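Local coordinates for protein Lem22 (Legionella pneumophila subsp. pneumophila ATCC 43290, PDB 5WD9) that is a bacterial effector of unknown molecular function that folds as a small helical bundle and probably acts by binding other proteins, at residues K21-S26 with Y71-E76; K33-A38 with L75-K80. All coordinates share one frame; numbering follows the deposited sequence. Where two conformers were deposited one is given.

The chain runs up helix 4-24, back along helix 28-52 and up again through helix 58-87. Contact 1 joins the end of helix 4-24 to helix 58-87, so it closes a long excursion that contains all of helix 28-52. Contact 2 starts inside that excursion, at 33-38, and closes a shorter one onto 75-80. The two cross rather than nest, because 75-80 begins within 71-76 and runs beyond it; L75 and E76 belong to both. The contacts also touch each other: A22 packs on L35, and S25 on F34. Together they tie all three helices at one level.

Contact 1 (K21-S26 with Y71-E76); sequences KAKESS and YEEMLE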
ATOM      1  N   LYS A  21       9.386   0.929  -6.269  1.00 10.30           N
ATOM      2  CA  LYS A  21       9.881  -0.033  -7.248  1.00  9.98           C
ATOM      3  C   LYS A  21       8.963  -0.115  -8.460  1.00 11.00           C
ATOM      4  O   LYS A  21       9.434  -0.311  -9.590  1.00 12.15           O
ATOM      5  CB  LYS A  21      10.039  -1.401  -6.592  1.00 11.70           C
ATOM      6  CG  LYS A  21      11.220  -1.434  -5.634  1.00 12.49           C
ATOM      7  CD  LYS A  21      11.223  -2.634  -4.723  1.00 13.62           C
ATOM      8  CE  LYS A  21      12.488  -2.638  -3.881  1.00 14.31           C
ATOM      9  NZ  LYS A  21      12.341  -3.636  -2.798  1.00 17.58           N
ATOM     10  N   ALA A  22       7.653   0.019  -8.250  1.00 10.05           N
ATOM     11  CA  ALA A  22       6.729   0.091  -9.376  1.00 11.08           C
ATOM     12  C   ALA A  22       7.084   1.246 -10.299  1.00 13.51           C
ATOM     13  O   ALA A  22       7.162   1.077 -11.521  1.00 14.64           O
ATOM     14  CB  ALA A  22       5.311   0.265  -8.854  1.00 10.66           C
ATOM     15  N   LYS A  23       7.308   2.432  -9.732  1.00 12.18           N
ATOM     16  CA  LYS A  23       7.637   3.592 -10.555  1.00 15.87           C
ATOM     17  C   LYS A  23       8.948   3.432 -11.311  1.00 17.27           C
ATOM     18  O   LYS A  23       9.134   4.086 -12.345  1.00 20.44           O
ATOM     19  CB  LYS A  23       7.672   4.847  -9.695  1.00 17.71           C
ATOM     20  CG  LYS A  23       6.341   5.213  -9.100  1.00 21.09           C
ATOM     21  CD  LYS A  23       6.528   6.352  -8.138  1.00 26.19           C
ATOM     22  CE  LYS A  23       5.218   6.796  -7.568  1.00 22.43           C
ATOM     23  NZ  LYS A  23       5.446   7.827  -6.520  1.00 28.31           N
ATOM     24  N   GLU A  24       9.854   2.578 -10.850  1.00 15.63           N
ATOM     25  CA  GLU A  24      11.124   2.366 -11.538  1.00 17.62           C
ATOM     26  C   GLU A  24      11.126   1.141 -12.447  1.00 20.97           C
ATOM     27  O   GLU A  24      12.131   0.883 -13.120  1.00 25.38           O
ATOM     28  CB  GLU A  24      12.260   2.285 -10.520  1.00 22.28           C
ATOM     29  CG  GLU A  24      12.412   3.555  -9.706  1.00 24.29           C
ATOM     30  CD  GLU A  24      13.350   3.377  -8.534  1.00 39.04           C
ATOM     31  OE1 GLU A  24      13.475   4.315  -7.716  1.00 40.09           O
ATOM     32  OE2 GLU A  24      13.961   2.292  -8.431  1.00 45.89           O
ATOM     33  N   SER A  25      10.025   0.403 -12.511  1.00 19.32           N
ATOM     34  CA  SER A  25       9.976  -0.804 -13.322  1.00 19.24           C
ATOM     35  C   SER A  25       9.868  -0.458 -14.799  1.00 26.66           C
ATOM     36  O   SER A  25       9.324   0.582 -15.183  1.00 26.29           O
ATOM     37  CB  SER A  25       8.781  -1.667 -12.926  1.00 20.23           C
ATOM     38  OG  SER A  25       9.040  -2.373 -11.726  1.00 26.47           O
ATOM     39  N   SER A  26      10.389  -1.355 -15.632  1.00 24.75           N
ATOM     40  CA  SER A  26      10.307  -1.168 -17.073  1.00 24.54           C
ATOM     41  C   SER A  26       8.957  -1.637 -17.598  1.00 27.99           C
ATOM     42  O   SER A  26       8.189  -0.851 -18.161  1.00 31.38           O
ATOM     43  CB  SER A  26      11.447  -1.930 -17.752  1.00 27.69           C
ATOM     44  OG  SER A  26      12.661  -1.733 -17.047  1.00 39.02           O
ATOM     45  N   TYR A  71      -1.955   4.394   0.177  1.00  5.58           N
ATOM     46  CA  TYR A  71      -3.042   3.603  -0.386  1.00  6.86           C
ATOM     47  C   TYR A  71      -3.698   4.328  -1.548  1.00  7.09           C
ATOM     48  O   TYR A  71      -3.954   3.734  -2.603  1.00  6.55           O
ATOM     49  CB  TYR A  71      -4.048   3.285   0.719  1.00  6.50           C
ATOM     50  CG  TYR A  71      -5.318   2.631   0.258  1.00  6.57           C
ATOM     51  CD1 TYR A  71      -5.325   1.335  -0.247  1.00  8.04           C
ATOM     52  CD2 TYR A  71      -6.521   3.308   0.321  1.00  9.05           C
ATOM     53  CE1 TYR A  71      -6.497   0.743  -0.673  1.00  7.59           C
ATOM     54  CE2 TYR A  71      -7.694   2.723  -0.093  1.00 11.32           C
ATOM     55  CZ  TYR A  71      -7.670   1.445  -0.591  1.00  9.43           C
ATOM     56  OH  TYR A  71      -8.862   0.894  -1.012  1.00 12.35           O
ATOM     57  N   GLU A  72      -3.994   5.621  -1.373  1.00  6.25           N
ATOM     58  CA  GLU A  72      -4.632   6.382  -2.441  1.00  7.12           C
ATOM     59  C   GLU A  72      -3.730   6.480  -3.660  1.00  7.58           C
ATOM     60  O   GLU A  72      -4.191   6.332  -4.794  1.00  8.70           O
ATOM     61  CB  GLU A  72      -4.999   7.779  -1.935  1.00  9.09           C
ATOM     62  CG  GLU A  72      -6.139   7.773  -0.939  1.00 12.33           C
ATOM     63  CD  GLU A  72      -7.470   7.506  -1.603  1.00 32.83           C
ATOM     64  OE1 GLU A  72      -7.612   7.822  -2.805  1.00 39.42           O
ATOM     65  OE2 GLU A  72      -8.376   6.979  -0.926  1.00 40.24           O
ATOM     66  N   GLU A  73      -2.432   6.705  -3.447  1.00  7.56           N
ATOM     67  CA  GLU A  73      -1.512   6.742  -4.576  1.00  8.48           C
ATOM     68  C   GLU A  73      -1.477   5.387  -5.280  1.00  7.92           C
ATOM     69  O   GLU A  73      -1.477   5.310  -6.518  1.00  8.21           O
ATOM     70  CB  GLU A  73      -0.117   7.117  -4.078  1.00  9.44           C
ATOM     71  CG  GLU A  73       0.898   7.209  -5.217  1.00  9.55           C
ATOM     72  CD  GLU A  73       2.307   7.488  -4.744  1.00 13.80           C
ATOM     73  OE1 GLU A  73       2.593   7.340  -3.542  1.00 14.50           O
ATOM     74  OE2 GLU A  73       3.138   7.846  -5.607  1.00 18.13           O
ATOM     75  N   MET A  74      -1.436   4.310  -4.497  1.00  7.89           N
ATOM     76  CA  MET A  74      -1.417   2.967  -5.068  0.66  6.57           C
ATOM     77  C   MET A  74      -2.645   2.713  -5.926  1.00  7.46           C
ATOM     78  O   MET A  74      -2.544   2.125  -7.008  1.00  6.36           O
ATOM     79  CB  MET A  74      -1.334   1.936  -3.942  0.66  8.79           C
ATOM     80  CG  MET A  74      -1.338   0.486  -4.412  0.66  8.42           C
ATOM     81  SD  MET A  74      -2.982  -0.231  -4.603  0.66  8.92           S
ATOM     82  CE  MET A  74      -3.571  -0.161  -2.906  0.66 10.48           C
ATOM     83  N   LEU A  75      -3.823   3.143  -5.455  1.00  6.17           N
ATOM     84  CA  LEU A  75      -5.044   2.910  -6.219  1.00  6.78           C
ATOM     85  C   LEU A  75      -4.952   3.547  -7.595  1.00  7.34           C
ATOM     86  O   LEU A  75      -5.310   2.926  -8.600  1.00  7.78           O
ATOM     87  CB  LEU A  75      -6.251   3.462  -5.465  1.00  9.42           C
ATOM     88  CG  LEU A  75      -6.748   2.725  -4.231  1.00  9.18           C
ATOM     89  CD1 LEU A  75      -7.971   3.464  -3.716  1.00 13.23           C
ATOM     90  CD2 LEU A  75      -7.040   1.271  -4.541  1.00 11.43           C
ATOM     91  N   GLU A  76      -4.445   4.779  -7.667  1.00  7.28           N
ATOM     92  CA  GLU A  76      -4.352   5.414  -8.972  0.51  9.15           C
ATOM     93  C   GLU A  76      -3.283   4.770  -9.843  1.00  8.12           C
ATOM     94  O   GLU A  76      -3.513   4.545 -11.033  1.00  9.67           O
ATOM     95  CB  GLU A  76      -4.131   6.917  -8.865  0.51 11.32           C
ATOM     96  CG  GLU A  76      -4.057   7.523 -10.251  0.51 11.50           C
ATOM     97  CD  GLU A  76      -4.331   8.999 -10.277  0.51 19.01           C
ATOM     98  OE1 GLU A  76      -4.344   9.618  -9.195  0.51 22.35           O
ATOM     99  OE2 GLU A  76      -4.538   9.532 -11.388  0.51 18.47           O
TER
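K23 reaches across to E73 and meets it with its ammonium end, K23 CE following close behind. NZ and OE2 form a salt bridge, with K23 NZ 2.5 Å from E73 OE2. That length is very short for such a pair, so its exact value is doubtful. The lysine uses its full length. CG lies beside the backbone N (chi1 -65°), and every later bond is extended, so the chain is a straight arm. E73 is also extended, with CG anti to the backbone N (chi1 -179°). The two side chains cross at about a right angle, and the approach is one-sided. K23 NZ is 4.2 Å from E73 OE1, so a single oxygen takes the bond. K23 CE lies 3.0 Å from that same oxygen, E73 OE2.

This is a surface bridge of an up-down-up three-helix bundle. It joins helix 4-24 to helix 58-87. I19 of helix 4-24 touches both E73 and M74, so the same two helices also meet through apolar side-chain atoms.

Within segment 21-26, S25 OG donates to K21 O at 3.0 Å, from above the carbonyl plane. Within 71-76, L75 CG sits over one face of the Y71 ring, offset toward its rim.

Contact 2 (K33-A38 with L75-K80); sequences KFLENA and LELKDK
K78 CD lies over one face of the E36 carboxylate, displaced toward OE2. The two side chains cross at about a right angle. K78 CD is the touching atom, 3.3 Å from E36 OE2 and 3.7 Å from E36 CD. The lysine ammonium stays farther off: K78 NZ is 4.1 Å from E36 OE2, beyond a salt bridge. A water spans the gap. It donates to E36 OE2 at 2.8 Å and accepts from K78 NZ. The strongest partner of E36 OE2 is R82, one turn further along helix 58-87, which forms a salt bridge with it. The positive charges nearby would probably favour the ionised form of E36. K78 starts extended and then bends at chi3 (62°) and chi4 (80°), which curls the ammonium end round to the water. A second flat group, the amide of N37, has K33 NZ above its plane, hydrogen-bonded to OD1.

Next to this polar part, L35 has its CB turned toward helix 58-87. L35 CD1 lies 3.7 Å from L77 O, so the methyl packs on backbone. L35 CD2 meets L77 CB at 3.9 Å, and the two leucines cross at about a right angle. The backbones come close here, with L35 CA 5.9 Å from K78 CA. The axes pass 9.7 Å apart and run roughly antiparallel, at 141°. L35 also touches C81 on helix 58-87, and helix 4-24 packs against it too. It therefore sits where all three helices of the bundle meet, while F34 and N37 face helix 4-24.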
ATOM      1  N   LYS A  33       3.106  -6.111 -10.554  1.00  9.50           N
ATOM      2  CA  LYS A  33       3.413  -7.009  -9.454  1.00  9.61           C
ATOM      3  C   LYS A  33       3.749  -6.224  -8.191  1.00  9.20           C
ATOM      4  O   LYS A  33       3.282  -6.569  -7.104  1.00  8.67           O
ATOM      5  CB  LYS A  33       4.560  -7.941  -9.834  1.00 13.72           C
ATOM      6  CG  LYS A  33       4.856  -8.972  -8.758  1.00 25.96           C
ATOM      7  CD  LYS A  33       3.892 -10.156  -8.848  1.00 37.91           C
ATOM      8  CE  LYS A  33       3.214 -10.439  -7.504  1.00 38.72           C
ATOM      9  NZ  LYS A  33       2.328  -9.324  -7.050  1.00 32.16           N
ATOM     10  N   PHE A  34       4.539  -5.155  -8.309  1.00  7.55           N
ATOM     11  CA  PHE A  34       4.873  -4.354  -7.131  1.00  6.68           C
ATOM     12  C   PHE A  34       3.636  -3.667  -6.565  1.00  6.09           C
ATOM     13  O   PHE A  34       3.442  -3.623  -5.341  1.00  5.82           O
ATOM     14  CB  PHE A  34       5.936  -3.313  -7.485  1.00  7.62           C
ATOM     15  CG  PHE A  34       7.297  -3.892  -7.724  1.00 10.26           C
ATOM     16  CD1 PHE A  34       7.945  -4.612  -6.726  1.00 10.96           C
ATOM     17  CD2 PHE A  34       7.935  -3.720  -8.945  1.00 11.29           C
ATOM     18  CE1 PHE A  34       9.198  -5.149  -6.936  1.00 13.51           C
ATOM     19  CE2 PHE A  34       9.193  -4.253  -9.158  1.00 17.27           C
ATOM     20  CZ  PHE A  34       9.822  -4.962  -8.149  1.00 15.25           C
ATOM     21  N   LEU A  35       2.794  -3.112  -7.440  1.00  6.60           N
ATOM     22  CA  LEU A  35       1.588  -2.440  -6.973  1.00  6.65           C
ATOM     23  C   LEU A  35       0.626  -3.420  -6.323  1.00  6.63           C
ATOM     24  O   LEU A  35       0.005  -3.104  -5.300  1.00  7.27           O
ATOM     25  CB  LEU A  35       0.929  -1.697  -8.137  1.00  8.45           C
ATOM     26  CG  LEU A  35       1.772  -0.533  -8.670  1.00  7.93           C
ATOM     27  CD1 LEU A  35       1.153  -0.005  -9.956  1.00  9.31           C
ATOM     28  CD2 LEU A  35       1.883   0.576  -7.641  1.00  9.86           C
ATOM     29  N   GLU A  36       0.495  -4.620  -6.893  1.00  7.29           N
ATOM     30  CA  GLU A  36      -0.377  -5.615  -6.286  1.00  7.60           C
ATOM     31  C   GLU A  36       0.176  -6.084  -4.956  1.00  7.18           C
ATOM     32  O   GLU A  36      -0.600  -6.391  -4.049  1.00  6.89           O
ATOM     33  CB  GLU A  36      -0.621  -6.780  -7.245  1.00  9.63           C
ATOM     34  CG  GLU A  36      -1.624  -6.449  -8.363  1.00 14.85           C
ATOM     35  CD  GLU A  36      -3.044  -6.097  -7.882  1.00 19.47           C
ATOM     36  OE1 GLU A  36      -3.352  -6.187  -6.669  1.00 19.57           O
ATOM     37  OE2 GLU A  36      -3.872  -5.712  -8.738  1.00 22.47           O
ATOM     38  N   ASN A  37       1.501  -6.149  -4.808  1.00  6.76           N
ATOM     39  CA  ASN A  37       2.076  -6.474  -3.505  1.00  7.01           C
ATOM     40  C   ASN A  37       1.681  -5.433  -2.472  1.00  6.17           C
ATOM     41  O   ASN A  37       1.275  -5.779  -1.359  1.00  5.57           O
ATOM     42  CB  ASN A  37       3.597  -6.534  -3.588  1.00  7.99           C
ATOM     43  CG  ASN A  37       4.106  -7.770  -4.261  1.00 10.58           C
ATOM     44  OD1 ASN A  37       3.396  -8.765  -4.436  1.00 12.78           O
ATOM     45  ND2 ASN A  37       5.361  -7.711  -4.656  1.00 11.05           N
ATOM     46  N   ALA A  38       1.801  -4.150  -2.821  1.00  6.34           N
ATOM     47  CA  ALA A  38       1.357  -3.095  -1.913  1.00  5.78           C
ATOM     48  C   ALA A  38      -0.116  -3.264  -1.580  1.00  6.53           C
ATOM     49  O   ALA A  38      -0.527  -3.110  -0.426  1.00  6.26           O
ATOM     50  CB  ALA A  38       1.591  -1.719  -2.536  1.00  5.59           C
ATOM     51  N   LEU A  75      -3.823   3.143  -5.455  1.00  6.17           N
ATOM     52  CA  LEU A  75      -5.044   2.910  -6.219  1.00  6.78           C
ATOM     53  C   LEU A  75      -4.952   3.547  -7.595  1.00  7.34           C
ATOM     54  O   LEU A  75      -5.310   2.926  -8.600  1.00  7.78           O
ATOM     55  CB  LEU A  75      -6.251   3.462  -5.465  1.00  9.42           C
ATOM     56  CG  LEU A  75      -6.748   2.725  -4.231  1.00  9.18           C
ATOM     57  CD1 LEU A  75      -7.971   3.464  -3.716  1.00 13.23           C
ATOM     58  CD2 LEU A  75      -7.040   1.271  -4.541  1.00 11.43           C
ATOM     59  N   GLU A  76      -4.445   4.779  -7.667  1.00  7.28           N
ATOM     60  CA  GLU A  76      -4.352   5.414  -8.972  0.51  9.15           C
ATOM     61  C   GLU A  76      -3.283   4.770  -9.843  1.00  8.12           C
ATOM     62  O   GLU A  76      -3.513   4.545 -11.033  1.00  9.67           O
ATOM     63  CB  GLU A  76      -4.131   6.917  -8.865  0.51 11.32           C
ATOM     64  CG  GLU A  76      -4.057   7.523 -10.251  0.51 11.50           C
ATOM     65  CD  GLU A  76      -4.331   8.999 -10.277  0.51 19.01           C
ATOM     66  OE1 GLU A  76      -4.344   9.618  -9.195  0.51 22.35           O
ATOM     67  OE2 GLU A  76      -4.538   9.532 -11.388  0.51 18.47           O
ATOM     68  N   LEU A  77      -2.113   4.457  -9.283  1.00  7.43           N
ATOM     69  CA  LEU A  77      -1.082   3.821 -10.093  1.00  8.21           C
ATOM     70  C   LEU A  77      -1.526   2.452 -10.587  1.00  7.32           C
ATOM     71  O   LEU A  77      -1.265   2.086 -11.738  1.00  7.90           O
ATOM     72  CB  LEU A  77       0.216   3.680  -9.307  1.00  8.19           C
ATOM     73  CG  LEU A  77       0.886   4.983  -8.882  1.00 10.14           C
ATOM     74  CD1 LEU A  77       1.967   4.685  -7.862  1.00 10.80           C
ATOM     75  CD2 LEU A  77       1.488   5.689 -10.069  1.00 13.38           C
ATOM     76  N   LYS A  78      -2.170   1.668  -9.714  1.00  7.23           N
ATOM     77  CA  LYS A  78      -2.626   0.335 -10.089  1.00  7.67           C
ATOM     78  C   LYS A  78      -3.662   0.413 -11.192  1.00  7.02           C
ATOM     79  O   LYS A  78      -3.637  -0.380 -12.136  1.00  8.41           O
ATOM     80  CB  LYS A  78      -3.188  -0.370  -8.855  1.00  9.76           C
ATOM     81  CG  LYS A  78      -3.455  -1.856  -9.047  1.00 12.32           C
ATOM     82  CD  LYS A  78      -3.825  -2.521  -7.721  1.00 15.31           C
ATOM     83  CE  LYS A  78      -5.108  -1.939  -7.151  1.00 20.70           C
ATOM     84  NZ  LYS A  78      -6.306  -2.529  -7.821  1.00 23.16           N
ATOM     85  N   ASP A  79      -4.575   1.376 -11.092  1.00  8.19           N
ATOM     86  CA  ASP A  79      -5.602   1.506 -12.108  1.00  9.12           C
ATOM     87  C   ASP A  79      -4.984   1.869 -13.448  1.00  9.12           C
ATOM     88  O   ASP A  79      -5.334   1.291 -14.481  1.00 10.32           O
ATOM     89  CB  ASP A  79      -6.586   2.577 -11.659  1.00  9.05           C
ATOM     90  CG  ASP A  79      -7.746   2.720 -12.584  1.00 17.39           C
ATOM     91  OD1 ASP A  79      -8.540   1.758 -12.658  1.00 18.47           O
ATOM     92  OD2 ASP A  79      -7.887   3.799 -13.190  1.00 18.60           O
ATOM     93  N   LYS A  80      -4.057   2.826 -13.452  1.00  9.67           N
ATOM     94  CA  LYS A  80      -3.410   3.209 -14.703  0.60 11.07           C
ATOM     95  C   LYS A  80      -2.635   2.042 -15.298  1.00 10.76           C
ATOM     96  O   LYS A  80      -2.694   1.792 -16.510  1.00 11.69           O
ATOM     97  CB  LYS A  80      -2.478   4.398 -14.460  0.60 14.70           C
ATOM     98  CG  LYS A  80      -3.185   5.659 -13.992  0.60 20.71           C
ATOM     99  CD  LYS A  80      -3.842   6.384 -15.141  0.60 28.50           C
ATOM    100  CE  LYS A  80      -5.055   7.166 -14.681  0.60 30.30           C
ATOM    101  NZ  LYS A  80      -5.813   7.695 -15.845  0.60 35.58           N
TER
HETATM  102  O   HOH W   1      -6.595  -5.526  -7.960  1.00 49.38           O